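PDB 4H7N: aldehyde dehydrogenase from Anabaena variabilis, which probably oxidises aldehydes to the corresponding carboxylic acids with NAD+ as electron acceptor, as other members of the aldehyde dehydrogenase family do. Local coordinates for residues L247-S252 with Q285-K289; A258-Q264 with F366-M370; A253-G257 with D420-M426; T388-L392 with A434-S438; E270-E276 with M370-P376. One frame throughout, in Å; residues are numbered along the deposited sequence.

Interaction 1: L247-S252 with Q285-K289; sequences LELATS and QLIAK
Lys289 reaches across from its helix and puts its ammonium group among the polar side chains of Glu248, Thr251 and Ser252. The charged part is a salt bridge, Lys289 NZ to Glu248 OE2 at 2.8 Å, with the nitrogen standing above the carboxylate plane, 68° out of it. The hydroxyl bonds come next: NZ of Lys289 also donates to Thr251 OG1 at 2.8 Å and to Ser252 OG at 2.8 Å. An extended chain beyond CG carries NZ this far, while Glu248 bends at chi2 (65°) to bring its carboxylate over. Thr251 OG1 is held in turn by its bond to Leu247 O, 2.8 Å away in the carbonyl plane. Apart from these bonds, Leu286 CD1 packs against Thr251, 3.6 Å from its carbonyl O. The axes of segments 247-252 and 285-289 cross at -50°, 9.5 Å apart at their closest. Here helices 247-259 and 279-292, flanking the sheet of the catalytic domain, are joined by a polar contact at the edge that meets the second subunit, whose Asp473 also bonds Ser252 OG. Glu248 OE2, Thr251 OG1 and Ser252 OG together could use all three ammonium protons, and the carboxylate of Glu248 probably helps keep Lys289 charged.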
# COMPACT_ATOMS: atom_id res chain seq x y z
N LEU A 247 -12.19 -10.33 36.96
CA LEU A 247 -13.43 -9.63 36.59
C LEU A 247 -13.46 -8.17 37.00
O LEU A 247 -14.18 -7.37 36.38
CB LEU A 247 -14.65 -10.32 37.19
CG LEU A 247 -14.86 -11.76 36.69
CD1 LEU A 247 -16.07 -12.35 37.40
CD2 LEU A 247 -15.01 -11.80 35.18
N GLU A 248 -12.76 -7.84 38.09
CA GLU A 248 -12.67 -6.48 38.55
C GLU A 248 -11.97 -5.58 37.52
O GLU A 248 -12.46 -4.49 37.21
CB GLU A 248 -11.95 -6.46 39.91
CG GLU A 248 -11.67 -5.07 40.44
CD GLU A 248 -12.94 -4.31 40.75
OE1 GLU A 248 -13.87 -4.89 41.36
OE2 GLU A 248 -13.01 -3.12 40.41
N LEU A 249 -10.83 -6.05 37.00
CA LEU A 249 -10.13 -5.34 35.96
C LEU A 249 -10.92 -5.42 34.66
O LEU A 249 -11.04 -4.43 33.93
CB LEU A 249 -8.72 -5.94 35.74
CG LEU A 249 -7.77 -5.73 36.95
CD1 LEU A 249 -6.40 -6.38 36.66
CD2 LEU A 249 -7.58 -4.25 37.35
N ALA A 250 -11.47 -6.58 34.35
CA ALA A 250 -12.17 -6.73 33.06
C ALA A 250 -13.38 -5.79 32.97
O ALA A 250 -13.65 -5.20 31.91
CB ALA A 250 -12.61 -8.17 32.85
N THR A 251 -14.13 -5.65 34.07
CA THR A 251 -15.31 -4.80 34.03
C THR A 251 -14.90 -3.32 33.96
O THR A 251 -15.52 -2.57 33.22
CB THR A 251 -16.30 -5.06 35.19
OG1 THR A 251 -15.61 -4.93 36.43
CG2 THR A 251 -16.95 -6.42 35.07
N SER A 252 -13.86 -2.90 34.68
CA SER A 252 -13.42 -1.51 34.54
C SER A 252 -12.86 -1.25 33.10
O SER A 252 -13.11 -0.20 32.51
CB SER A 252 -12.36 -1.12 35.59
OG SER A 252 -12.85 -1.17 36.93
N GLN A 285 -21.60 -6.61 37.85
CA GLN A 285 -20.52 -5.69 38.20
C GLN A 285 -20.43 -4.55 37.16
O GLN A 285 -20.26 -3.36 37.51
CB GLN A 285 -19.21 -6.44 38.45
CG GLN A 285 -18.19 -5.49 39.03
CD GLN A 285 -16.81 -6.08 39.24
OE1 GLN A 285 -15.91 -5.34 39.64
NE2 GLN A 285 -16.62 -7.37 38.98
N LEU A 286 -20.59 -4.89 35.89
CA LEU A 286 -20.58 -3.88 34.82
C LEU A 286 -21.65 -2.82 35.02
O LEU A 286 -21.39 -1.58 34.86
CB LEU A 286 -20.72 -4.56 33.43
CG LEU A 286 -20.35 -3.70 32.23
CD1 LEU A 286 -18.86 -3.29 32.24
CD2 LEU A 286 -20.66 -4.42 30.93
N ILE A 287 -22.85 -3.28 35.33
CA ILE A 287 -23.94 -2.33 35.58
C ILE A 287 -23.57 -1.34 36.69
O ILE A 287 -23.77 -0.13 36.53
CB ILE A 287 -25.26 -3.01 35.88
CG1 ILE A 287 -25.79 -3.69 34.62
CG2 ILE A 287 -26.30 -1.99 36.34
CD1 ILE A 287 -26.81 -4.77 34.95
N ALA A 288 -23.07 -1.86 37.80
CA ALA A 288 -22.81 -0.99 38.97
C ALA A 288 -21.81 0.11 38.60
O ALA A 288 -21.99 1.30 38.93
CB ALA A 288 -22.29 -1.80 40.14
N LYS A 289 -20.76 -0.28 37.86
CA LYS A 289 -19.76 0.69 37.42
C LYS A 289 -20.31 1.67 36.38
O LYS A 289 -19.99 2.86 36.41
CB LYS A 289 -18.46 -0.03 36.91
CG LYS A 289 -17.78 -0.83 38.01
CD LYS A 289 -16.63 -1.68 37.48
CE LYS A 289 -15.78 -2.18 38.65
NZ LYS A 289 -14.58 -2.92 38.16

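Interaction 2: A258-Q264 with F366-M370; sequences AVVNTGQ and FGPIM
Phe366 lays one face of its ring over the backbone of Gln264: the CA of Gln264 sits 4.0 Å from the ring centroid, 27° off the normal, a CH-pi contact. A leucine in place of Phe366 would probably leave the Gln264 backbone without this flat cover and open a gap beside it. The side chain of Phe366 lies about 10 Å from that of Glu232, the predicted active-site residue. Gln264 itself is tied back into its own loop, since its NE2 donates to Asn261 O at 2.9 Å while Asn261 ND2 returns a bond to Gln264 O. Between these residues the two backbones come close enough to leave no room for a side chain on Gly263, whose CA points a hydrogen at Gly367 O, 3.4 Å away. Further along, the Pro368 ring lies alongside the methyl of Thr262, both pointing the same way, with CG2 of Thr262 3.9 Å from CG of Pro368; the hydroxyl of that threonine is bonded to Gly306 O. Val259 meets the same ring at about a right angle, its CG1 3.8 Å from Pro368 CB. The tightest carbon pair is Ala258 CB to Met370 CG, 3.5 Å. Met370, a selenomethionine, bends at chi3 (-74°), which carries CE back to Val259 CG1. Pro368 centres an inverse gamma turn. Thus the end of helix 247-259 and its exit loop rest on the start of strand 369-375, which bonds Thr349 and Met351 of strand 349-352, while helix 279-292 packs on Met370 through Leu286 and Ala290.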
# COMPACT_ATOMS: atom_id res chain seq x y z
N ALA A 258 -15.74 0.74 26.19
CA ALA A 258 -17.05 0.88 25.51
C ALA A 258 -17.67 2.28 25.56
O ALA A 258 -18.45 2.59 24.69
CB ALA A 258 -18.04 -0.10 26.06
N VAL A 259 -17.35 3.10 26.56
CA VAL A 259 -18.06 4.35 26.71
C VAL A 259 -17.22 5.62 26.74
O VAL A 259 -17.78 6.71 26.73
CB VAL A 259 -19.06 4.32 27.89
CG1 VAL A 259 -19.89 3.05 27.84
CG2 VAL A 259 -18.34 4.48 29.21
N VAL A 260 -15.89 5.50 26.72
CA VAL A 260 -15.05 6.68 26.62
C VAL A 260 -15.42 7.37 25.31
O VAL A 260 -15.75 6.74 24.32
CB VAL A 260 -13.53 6.35 26.71
CG1 VAL A 260 -13.08 5.52 25.52
CG2 VAL A 260 -12.72 7.62 26.82
N ASN A 261 -15.49 8.69 25.38
CA ASN A 261 -15.97 9.54 24.30
C ASN A 261 -17.41 9.19 23.93
O ASN A 261 -17.82 9.31 22.78
CB ASN A 261 -15.06 9.44 23.05
CG ASN A 261 -15.09 10.72 22.20
OD1 ASN A 261 -15.12 11.82 22.73
ND2 ASN A 261 -15.15 10.57 20.90
N THR A 262 -18.17 8.71 24.91
CA THR A 262 -19.58 8.28 24.68
C THR A 262 -19.65 7.16 23.61
O THR A 262 -20.66 7.00 22.90
CB THR A 262 -20.48 9.46 24.31
OG1 THR A 262 -20.24 10.56 25.20
CG2 THR A 262 -21.95 9.11 24.45
N GLY A 263 -18.57 6.41 23.50
CA GLY A 263 -18.54 5.29 22.55
C GLY A 263 -18.32 5.67 21.10
O GLY A 263 -18.38 4.80 20.23
N GLN A 264 -18.00 6.94 20.86
CA GLN A 264 -17.84 7.49 19.52
C GLN A 264 -16.38 7.32 19.11
O GLN A 264 -15.59 8.26 19.17
CB GLN A 264 -18.26 8.98 19.50
CG GLN A 264 -19.71 9.17 19.92
CD GLN A 264 -20.07 10.61 20.18
OE1 GLN A 264 -20.86 11.20 19.44
NE2 GLN A 264 -19.49 11.20 21.26
N PHE A 366 -21.16 3.16 17.37
CA PHE A 366 -20.54 4.44 17.69
C PHE A 366 -21.30 5.12 18.84
O PHE A 366 -21.50 6.33 18.83
CB PHE A 366 -20.53 5.33 16.44
CG PHE A 366 -19.18 5.82 16.04
CD1 PHE A 366 -18.19 4.92 15.67
CD2 PHE A 366 -18.88 7.18 16.05
CE1 PHE A 366 -16.92 5.34 15.28
CE2 PHE A 366 -17.60 7.61 15.66
CZ PHE A 366 -16.64 6.70 15.27
N GLY A 367 -21.73 4.32 19.82
CA GLY A 367 -22.44 4.81 21.01
C GLY A 367 -22.00 4.07 22.26
O GLY A 367 -21.17 3.15 22.20
N PRO A 368 -22.57 4.44 23.43
CA PRO A 368 -22.04 3.90 24.68
C PRO A 368 -22.80 2.63 25.10
O PRO A 368 -23.30 2.53 26.23
CB PRO A 368 -22.27 5.04 25.66
CG PRO A 368 -23.58 5.63 25.21
CD PRO A 368 -23.58 5.47 23.69
N ILE A 369 -22.87 1.68 24.19
CA ILE A 369 -23.72 0.50 24.37
C ILE A 369 -22.88 -0.74 24.63
O ILE A 369 -21.89 -0.96 23.96
CB ILE A 369 -24.55 0.23 23.12
CG1 ILE A 369 -25.23 1.50 22.64
CG2 ILE A 369 -25.61 -0.83 23.41
CD1 ILE A 369 -26.02 2.24 23.71
N MSE A 370 -23.32 -1.55 25.59
CA MSE A 370 -22.57 -2.71 26.02
C MSE A 370 -23.53 -3.88 25.96
O MSE A 370 -24.23 -4.15 26.95
CB MSE A 370 -22.07 -2.48 27.43
CG MSE A 370 -20.91 -1.50 27.46
SE MSE A 370 -20.44 -0.90 29.27
CE MSE A 370 -21.93 0.31 29.63
O HOH W 1 -19.17 1.60 22.46

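Interaction 3: A253-G257 with D420-M426; sequences AILWG and DAALTAM
Ala253 and Asp420 begin a contact in which helix 247-259, on the sheet of the aldehyde dehydrogenase catalytic domain, packs against the loop that follows strand 415-418. Asp420 brings OD1 to 3.7 Å from Ala253 CB, and the same oxygen is held from its anti side by Ala421 N at 2.7 Å. Its other oxygen lies close to Asp468 of the second subunit, so one of the two acids may well take up a proton. Ala421 comes next, its methyl turned at the helix and resting 3.7 Å from Ala253 O. Ala422 follows in a left-handed backbone conformation, and its CB packs against Gly257, 4.0 Å from that CA; a side chain on the glycine would crowd both alanine methyls. The CB of Ala422 also meets Trp256 CZ3 at 4.0 Å. With CG anti to the backbone N (chi1 -179°), the indole reaches out from the helix toward the loop, its edge at Ala421 O, and Ala425 CB comes to CH2. The same indole also meets the rings of Trp470, Trp471 and Phe472 of the second subunit. Replacing Trp256 by an alanine would probably open a gap between helix and loop and leave those aromatic rings without their partner. Ala425 lies about 10 Å, side chain to side chain, from Glu232, the predicted active-site residue. Last comes the selenomethionine Met426, which makes a Met-aromatic contact: SE stands 5.2 Å from the centroid of the Trp256 six-membered ring, 66° off its normal, while CG touches CH2 of Trp256 at 3.6 Å.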
# COMPACT_ATOMS: atom_id res chain seq x y z
N ALA A 253 -12.08 -2.19 32.56
CA ALA A 253 -11.45 -1.97 31.27
C ALA A 253 -12.50 -1.90 30.15
O ALA A 253 -12.40 -1.05 29.26
CB ALA A 253 -10.46 -3.07 30.98
N ILE A 254 -13.46 -2.82 30.20
CA ILE A 254 -14.49 -2.93 29.15
C ILE A 254 -15.45 -1.73 29.23
O ILE A 254 -15.83 -1.16 28.21
CB ILE A 254 -15.21 -4.27 29.22
CG1 ILE A 254 -14.26 -5.35 28.70
CG2 ILE A 254 -16.54 -4.24 28.48
CD1 ILE A 254 -14.61 -6.76 29.08
N LEU A 255 -15.75 -1.28 30.45
CA LEU A 255 -16.58 -0.08 30.57
C LEU A 255 -15.90 1.12 29.92
O LEU A 255 -16.51 1.87 29.14
CB LEU A 255 -16.90 0.17 32.05
CG LEU A 255 -17.62 1.49 32.29
CD1 LEU A 255 -18.99 1.46 31.62
CD2 LEU A 255 -17.67 1.80 33.77
N TRP A 256 -14.62 1.32 30.23
CA TRP A 256 -13.87 2.44 29.67
C TRP A 256 -13.78 2.32 28.15
O TRP A 256 -14.07 3.24 27.40
CB TRP A 256 -12.48 2.56 30.32
CG TRP A 256 -11.74 3.72 29.76
CD1 TRP A 256 -11.89 5.05 30.11
CD2 TRP A 256 -10.80 3.69 28.69
NE1 TRP A 256 -11.07 5.83 29.34
CE2 TRP A 256 -10.39 5.03 28.46
CE3 TRP A 256 -10.23 2.66 27.94
CZ2 TRP A 256 -9.47 5.37 27.47
CZ3 TRP A 256 -9.33 2.99 26.94
CH2 TRP A 256 -8.95 4.34 26.71
N GLY A 257 -13.42 1.14 27.70
CA GLY A 257 -13.31 0.90 26.30
C GLY A 257 -14.61 1.08 25.56
O GLY A 257 -14.58 1.55 24.43
N ASP A 420 -6.66 -6.34 29.06
CA ASP A 420 -7.05 -4.95 29.01
C ASP A 420 -7.90 -4.74 27.76
O ASP A 420 -8.10 -5.68 26.97
CB ASP A 420 -5.81 -4.09 28.95
CG ASP A 420 -5.99 -2.75 29.59
OD1 ASP A 420 -7.14 -2.21 29.58
OD2 ASP A 420 -4.96 -2.22 30.09
N ALA A 421 -8.46 -3.52 27.59
CA ALA A 421 -9.29 -3.24 26.41
C ALA A 421 -8.96 -1.90 25.83
O ALA A 421 -8.63 -0.96 26.56
CB ALA A 421 -10.78 -3.31 26.75
N ALA A 422 -9.07 -1.83 24.49
CA ALA A 422 -8.87 -0.61 23.72
C ALA A 422 -7.53 0.06 23.90
O ALA A 422 -7.46 1.29 23.88
CB ALA A 422 -10.00 0.38 24.04
N LEU A 423 -6.48 -0.72 24.07
CA LEU A 423 -5.18 -0.11 24.38
C LEU A 423 -4.67 0.73 23.26
O LEU A 423 -3.99 1.74 23.53
CB LEU A 423 -4.13 -1.14 24.80
CG LEU A 423 -4.37 -1.64 26.21
CD1 LEU A 423 -3.55 -2.87 26.49
CD2 LEU A 423 -4.06 -0.53 27.23
N THR A 424 -5.09 0.44 22.01
CA THR A 424 -4.61 1.28 20.91
C THR A 424 -5.16 2.69 20.96
O THR A 424 -4.63 3.56 20.33
CB THR A 424 -4.86 0.71 19.52
OG1 THR A 424 -6.27 0.65 19.25
CG2 THR A 424 -4.24 -0.67 19.44
N ALA A 425 -6.19 2.91 21.75
CA ALA A 425 -6.62 4.28 21.97
C ALA A 425 -5.62 5.07 22.84
O ALA A 425 -5.53 6.29 22.73
CB ALA A 425 -8.05 4.28 22.54
N MSE A 426 -4.80 4.41 23.65
CA MSE A 426 -3.88 5.12 24.57
C MSE A 426 -2.45 5.01 24.15
O MSE A 426 -1.59 5.64 24.70
CB MSE A 426 -4.02 4.58 25.99
CG MSE A 426 -5.40 4.95 26.49
SE MSE A 426 -5.64 6.91 26.62
CE MSE A 426 -4.02 7.41 27.62

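Interaction 4: T388-L392 with A434-S438; sequences TIYGL and AFNFS
Gly391 is gripped at both ends of its backbone by the segment 434-438. Its O accepts from Phe435 N at 2.9 Å, and its N donates to Ser438 OG at 2.8 Å. That hydroxyl has a second partner, Gly234 O, so it accepts from one backbone and donates to another. There is no room for a side chain on Gly391, since a CB would run into Phe435 CB. Ile389 O is met by Phe437 N at 3.0 Å, nearly in line with the carbonyl, and the same oxygen lies at the edge of the Phe437 ring. The contact joins the loop entering strand 393-397 of the catalytic-domain sheet to the loop entering strand 439-440, which pairs with 229-232 of the other, Rossmann-like sheet; Leu392 lies about 4 Å, side chain to side chain, from Glu232, the predicted active-site residue. Tyr390 O is satisfied by Asn436 ND2, 3.0 Å away and 46° above the carbonyl plane, a position the asparagine reaches with CG anti to its own carbonyl carbon (chi1 -62°). Tyr390 N goes to Thr388 OG1, closing an ST turn. Ala434 O accepts from Arg455 of the second subunit, whose guanidinium also makes a cation-pi contact with the Phe435 ring.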
# COMPACT_ATOMS: atom_id res chain seq x y z
N THR A 388 -18.09 -10.92 11.80
CA THR A 388 -18.22 -9.49 11.58
C THR A 388 -17.55 -9.18 10.27
O THR A 388 -16.63 -9.92 9.87
CB THR A 388 -17.46 -8.72 12.72
OG1 THR A 388 -17.41 -7.34 12.43
CG2 THR A 388 -16.03 -9.23 12.87
N ILE A 389 -17.98 -8.10 9.61
CA ILE A 389 -17.27 -7.58 8.42
C ILE A 389 -16.15 -6.63 8.76
O ILE A 389 -15.42 -6.18 7.88
CB ILE A 389 -18.21 -6.84 7.46
CG1 ILE A 389 -18.80 -5.61 8.14
CG2 ILE A 389 -19.29 -7.77 6.97
CD1 ILE A 389 -19.21 -4.55 7.14
N TYR A 390 -15.95 -6.37 10.04
CA TYR A 390 -14.87 -5.54 10.51
C TYR A 390 -13.66 -6.36 11.00
O TYR A 390 -13.69 -7.59 11.02
CB TYR A 390 -15.41 -4.67 11.66
CG TYR A 390 -16.44 -3.68 11.18
CD1 TYR A 390 -16.04 -2.58 10.46
CD2 TYR A 390 -17.83 -3.83 11.41
CE1 TYR A 390 -16.95 -1.64 10.02
CE2 TYR A 390 -18.74 -2.85 10.99
CZ TYR A 390 -18.27 -1.77 10.30
OH TYR A 390 -19.02 -0.74 9.78
N GLY A 391 -12.60 -5.67 11.41
CA GLY A 391 -11.40 -6.37 11.85
C GLY A 391 -10.33 -5.43 12.31
O GLY A 391 -9.15 -5.61 11.99
N LEU A 392 -10.74 -4.44 13.11
CA LEU A 392 -9.83 -3.42 13.54
C LEU A 392 -9.09 -3.88 14.81
O LEU A 392 -7.85 -3.99 14.80
CB LEU A 392 -10.60 -2.10 13.82
CG LEU A 392 -9.75 -0.86 13.96
CD1 LEU A 392 -8.92 -0.56 12.72
CD2 LEU A 392 -10.57 0.39 14.29
N ALA A 434 -5.30 -3.53 9.47
CA ALA A 434 -6.70 -3.94 9.64
C ALA A 434 -7.06 -5.19 8.84
O ALA A 434 -6.48 -5.46 7.79
CB ALA A 434 -7.64 -2.80 9.24
N PHE A 435 -8.04 -5.94 9.35
CA PHE A 435 -8.56 -7.10 8.68
C PHE A 435 -9.93 -6.74 8.10
O PHE A 435 -10.61 -5.79 8.55
CB PHE A 435 -8.66 -8.25 9.68
CG PHE A 435 -7.35 -8.93 10.03
CD1 PHE A 435 -6.35 -8.27 10.69
CD2 PHE A 435 -7.18 -10.28 9.73
CE1 PHE A 435 -5.17 -8.89 11.01
CE2 PHE A 435 -5.98 -10.94 10.03
CZ PHE A 435 -4.97 -10.24 10.70
N ASN A 436 -10.38 -7.52 7.11
CA ASN A 436 -11.67 -7.38 6.50
C ASN A 436 -11.91 -5.94 6.03
O ASN A 436 -11.03 -5.37 5.39
CB ASN A 436 -12.76 -7.85 7.47
CG ASN A 436 -12.62 -9.34 7.82
OD1 ASN A 436 -12.10 -10.15 7.04
ND2 ASN A 436 -13.10 -9.70 8.99
N PHE A 437 -13.06 -5.32 6.33
CA PHE A 437 -13.39 -3.99 5.78
C PHE A 437 -12.96 -2.82 6.64
O PHE A 437 -13.35 -1.71 6.36
CB PHE A 437 -14.90 -3.87 5.45
CG PHE A 437 -15.30 -4.64 4.23
CD1 PHE A 437 -15.11 -4.09 2.96
CD2 PHE A 437 -15.77 -5.94 4.32
CE1 PHE A 437 -15.44 -4.82 1.81
CE2 PHE A 437 -16.13 -6.67 3.17
CZ PHE A 437 -15.95 -6.10 1.92
N SER A 438 -12.18 -3.08 7.67
CA SER A 438 -11.77 -2.03 8.60
C SER A 438 -10.67 -1.14 8.04
O SER A 438 -10.41 -0.08 8.60
CB SER A 438 -11.34 -2.64 9.90
OG SER A 438 -12.51 -2.93 10.65

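Interaction 5: E270-E276 with M370-P376; sequences ERIYVAE and MPVMPFP
Strands 270-275 and 370-375 run parallel, their axes 4.5 Å apart and inclined by 34°, joined by five backbone hydrogen bonds that step from Ile272 N to Pro371 O, through Met373 N to Ile272 O at 2.8 Å, and on to Glu276 N with Phe375 O. On one face of the sheet Ile272, Val274 and Val372 gather: CG2 of Val274 meets CG1 of Val372 at 3.8 Å, and Ile272 CD1 lies beside Met370 CB at 3.8 Å. Phe282 of helix 279-292 covers Ile272 and Val274 here. On the other face Tyr273 and Met373 lie side by side, pointing the same way. The selenium of Met373 stands at the edge of the tyrosine ring, SE 3.9 Å from Tyr273 CE1, a Met-aromatic contact. Tyr273 OH is well placed between partners: Arg271 NH1 donates to it at 2.8 Å, and His356 NE2 bonds it as well. Phe375 has CG between its backbone N and carbonyl carbon (chi1 58°), which folds the ring back over the neighbouring strand. One face of the ring then covers the backbone of Ala275, whose CA lies 3.8 Å from the centroid and 16° off the normal, and CD2 of Phe375 touches Tyr273 CB. At the end, the Glu276 chain crosses Pro376 at about a right angle. Strand 269-275 also pairs in parallel with strand 237-241, to which helix 247-259 connects it in a beta-alpha-beta crossover, the repeating pattern of the largely parallel alpha/beta sheet of the aldehyde dehydrogenase catalytic domain.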
# COMPACT_ATOMS: atom_id res chain seq x y z
N GLU A 270 -17.65 -2.81 21.27
CA GLU A 270 -19.05 -2.75 20.92
C GLU A 270 -19.78 -4.09 21.09
O GLU A 270 -20.97 -4.16 20.87
CB GLU A 270 -19.18 -2.27 19.49
CG GLU A 270 -18.84 -0.78 19.31
CD GLU A 270 -19.52 -0.08 18.11
OE1 GLU A 270 -20.40 -0.68 17.46
OE2 GLU A 270 -19.12 1.08 17.81
N ARG A 271 -19.05 -5.15 21.42
CA ARG A 271 -19.63 -6.49 21.65
C ARG A 271 -18.83 -7.18 22.74
O ARG A 271 -17.62 -7.13 22.70
CB ARG A 271 -19.50 -7.37 20.44
CG ARG A 271 -19.95 -6.69 19.19
CD ARG A 271 -19.84 -7.63 18.01
NE ARG A 271 -18.55 -7.61 17.37
CZ ARG A 271 -17.92 -8.70 16.90
NH1 ARG A 271 -18.36 -9.93 17.15
NH2 ARG A 271 -16.77 -8.56 16.26
N ILE A 272 -19.50 -7.83 23.68
CA ILE A 272 -18.86 -8.42 24.83
C ILE A 272 -19.34 -9.87 25.01
O ILE A 272 -20.57 -10.11 25.09
CB ILE A 272 -19.18 -7.59 26.08
CG1 ILE A 272 -18.68 -6.15 25.91
CG2 ILE A 272 -18.48 -8.20 27.27
CD1 ILE A 272 -19.42 -5.17 26.83
N TYR A 273 -18.40 -10.81 24.98
CA TYR A 273 -18.67 -12.23 25.11
C TYR A 273 -18.07 -12.72 26.42
O TYR A 273 -16.90 -12.49 26.67
CB TYR A 273 -18.08 -12.98 23.91
CG TYR A 273 -18.62 -12.44 22.61
CD1 TYR A 273 -19.87 -12.82 22.14
CD2 TYR A 273 -17.91 -11.46 21.90
CE1 TYR A 273 -20.42 -12.25 21.00
CE2 TYR A 273 -18.42 -10.91 20.74
CZ TYR A 273 -19.68 -11.30 20.30
OH TYR A 273 -20.14 -10.75 19.16
N VAL A 274 -18.87 -13.39 27.27
CA VAL A 274 -18.39 -13.81 28.59
C VAL A 274 -18.71 -15.27 28.84
O VAL A 274 -19.82 -15.74 28.57
CB VAL A 274 -19.07 -12.98 29.70
CG1 VAL A 274 -18.42 -13.27 31.04
CG2 VAL A 274 -18.97 -11.49 29.40
N ALA A 275 -17.73 -15.99 29.37
CA ALA A 275 -17.92 -17.39 29.76
C ALA A 275 -19.23 -17.49 30.54
O ALA A 275 -19.45 -16.69 31.49
CB ALA A 275 -16.76 -17.84 30.63
N GLU A 276 -20.06 -18.47 30.20
CA GLU A 276 -21.38 -18.60 30.85
C GLU A 276 -21.35 -18.71 32.37
O GLU A 276 -22.22 -18.18 33.01
CB GLU A 276 -22.24 -19.71 30.23
CG GLU A 276 -21.65 -21.11 30.34
CD GLU A 276 -22.45 -22.15 29.55
OE1 GLU A 276 -23.45 -21.78 28.90
OE2 GLU A 276 -22.07 -23.33 29.56
N MSE A 370 -23.32 -1.55 25.59
CA MSE A 370 -22.57 -2.71 26.02
C MSE A 370 -23.53 -3.88 25.96
O MSE A 370 -24.23 -4.15 26.95
CB MSE A 370 -22.07 -2.48 27.43
CG MSE A 370 -20.91 -1.50 27.46
SE MSE A 370 -20.44 -0.90 29.27
CE MSE A 370 -21.93 0.31 29.63
N PRO A 371 -23.65 -4.52 24.80
CA PRO A 371 -24.40 -5.77 24.71
C PRO A 371 -23.54 -6.95 25.15
O PRO A 371 -22.44 -7.14 24.60
CB PRO A 371 -24.74 -5.88 23.21
CG PRO A 371 -23.69 -5.07 22.51
CD PRO A 371 -23.00 -4.18 23.52
N VAL A 372 -24.03 -7.74 26.08
CA VAL A 372 -23.26 -8.82 26.68
C VAL A 372 -23.88 -10.18 26.42
O VAL A 372 -24.99 -10.40 26.79
CB VAL A 372 -23.16 -8.61 28.20
CG1 VAL A 372 -22.20 -9.61 28.82
CG2 VAL A 372 -22.64 -7.19 28.46
N MSE A 373 -23.13 -11.10 25.82
CA MSE A 373 -23.63 -12.44 25.48
C MSE A 373 -22.82 -13.50 26.18
O MSE A 373 -21.62 -13.41 26.18
CB MSE A 373 -23.33 -12.70 23.99
CG MSE A 373 -24.57 -12.61 23.15
SE MSE A 373 -24.16 -13.14 21.30
CE MSE A 373 -24.83 -14.97 21.19
N PRO A 374 -23.45 -14.54 26.75
CA PRO A 374 -22.66 -15.66 27.27
C PRO A 374 -22.09 -16.57 26.17
O PRO A 374 -22.61 -16.59 25.08
CB PRO A 374 -23.68 -16.44 28.11
CG PRO A 374 -24.99 -16.16 27.48
CD PRO A 374 -24.90 -14.82 26.78
N PHE A 375 -21.00 -17.30 26.43
CA PHE A 375 -20.60 -18.44 25.58
C PHE A 375 -20.36 -19.75 26.36
O PHE A 375 -19.86 -19.74 27.48
CB PHE A 375 -19.39 -18.12 24.68
CG PHE A 375 -18.18 -17.71 25.42
CD1 PHE A 375 -17.29 -18.66 25.90
CD2 PHE A 375 -17.90 -16.36 25.65
CE1 PHE A 375 -16.14 -18.28 26.58
CE2 PHE A 375 -16.75 -15.99 26.35
CZ PHE A 375 -15.86 -16.94 26.80
N PRO A 376 -20.75 -20.89 25.77
CA PRO A 376 -20.49 -22.17 26.41
C PRO A 376 -19.05 -22.67 26.30
O PRO A 376 -18.64 -23.47 27.13
CB PRO A 376 -21.43 -23.13 25.67
CG PRO A 376 -21.53 -22.54 24.31
CD PRO A 376 -21.51 -21.05 24.51

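How the interactions relate
From the N terminus, helix 247-259 opens three contacts in turn. Interaction 1 closes the shortest of these loops, onto helix 279-292; interaction 3 then opens and closes only at 420-426, with interactions 2 and 5 nested inside it. Interaction 1 crosses 2, 3 and 5, and interactions 2 and 5 cross each other while sharing Met370, whose SE packs on Leu286 CD2 of interaction 1 at 3.9 Å. Interaction 4 opens after 1, 2 and 5 have closed and crosses interaction 3. Together they tie helices 247-259 and 279-292 to neighbouring strands 269-275 and 369-375, and to the loops around strands 393-397 and 415-418; interactions 1 to 4 also reach the second subunit.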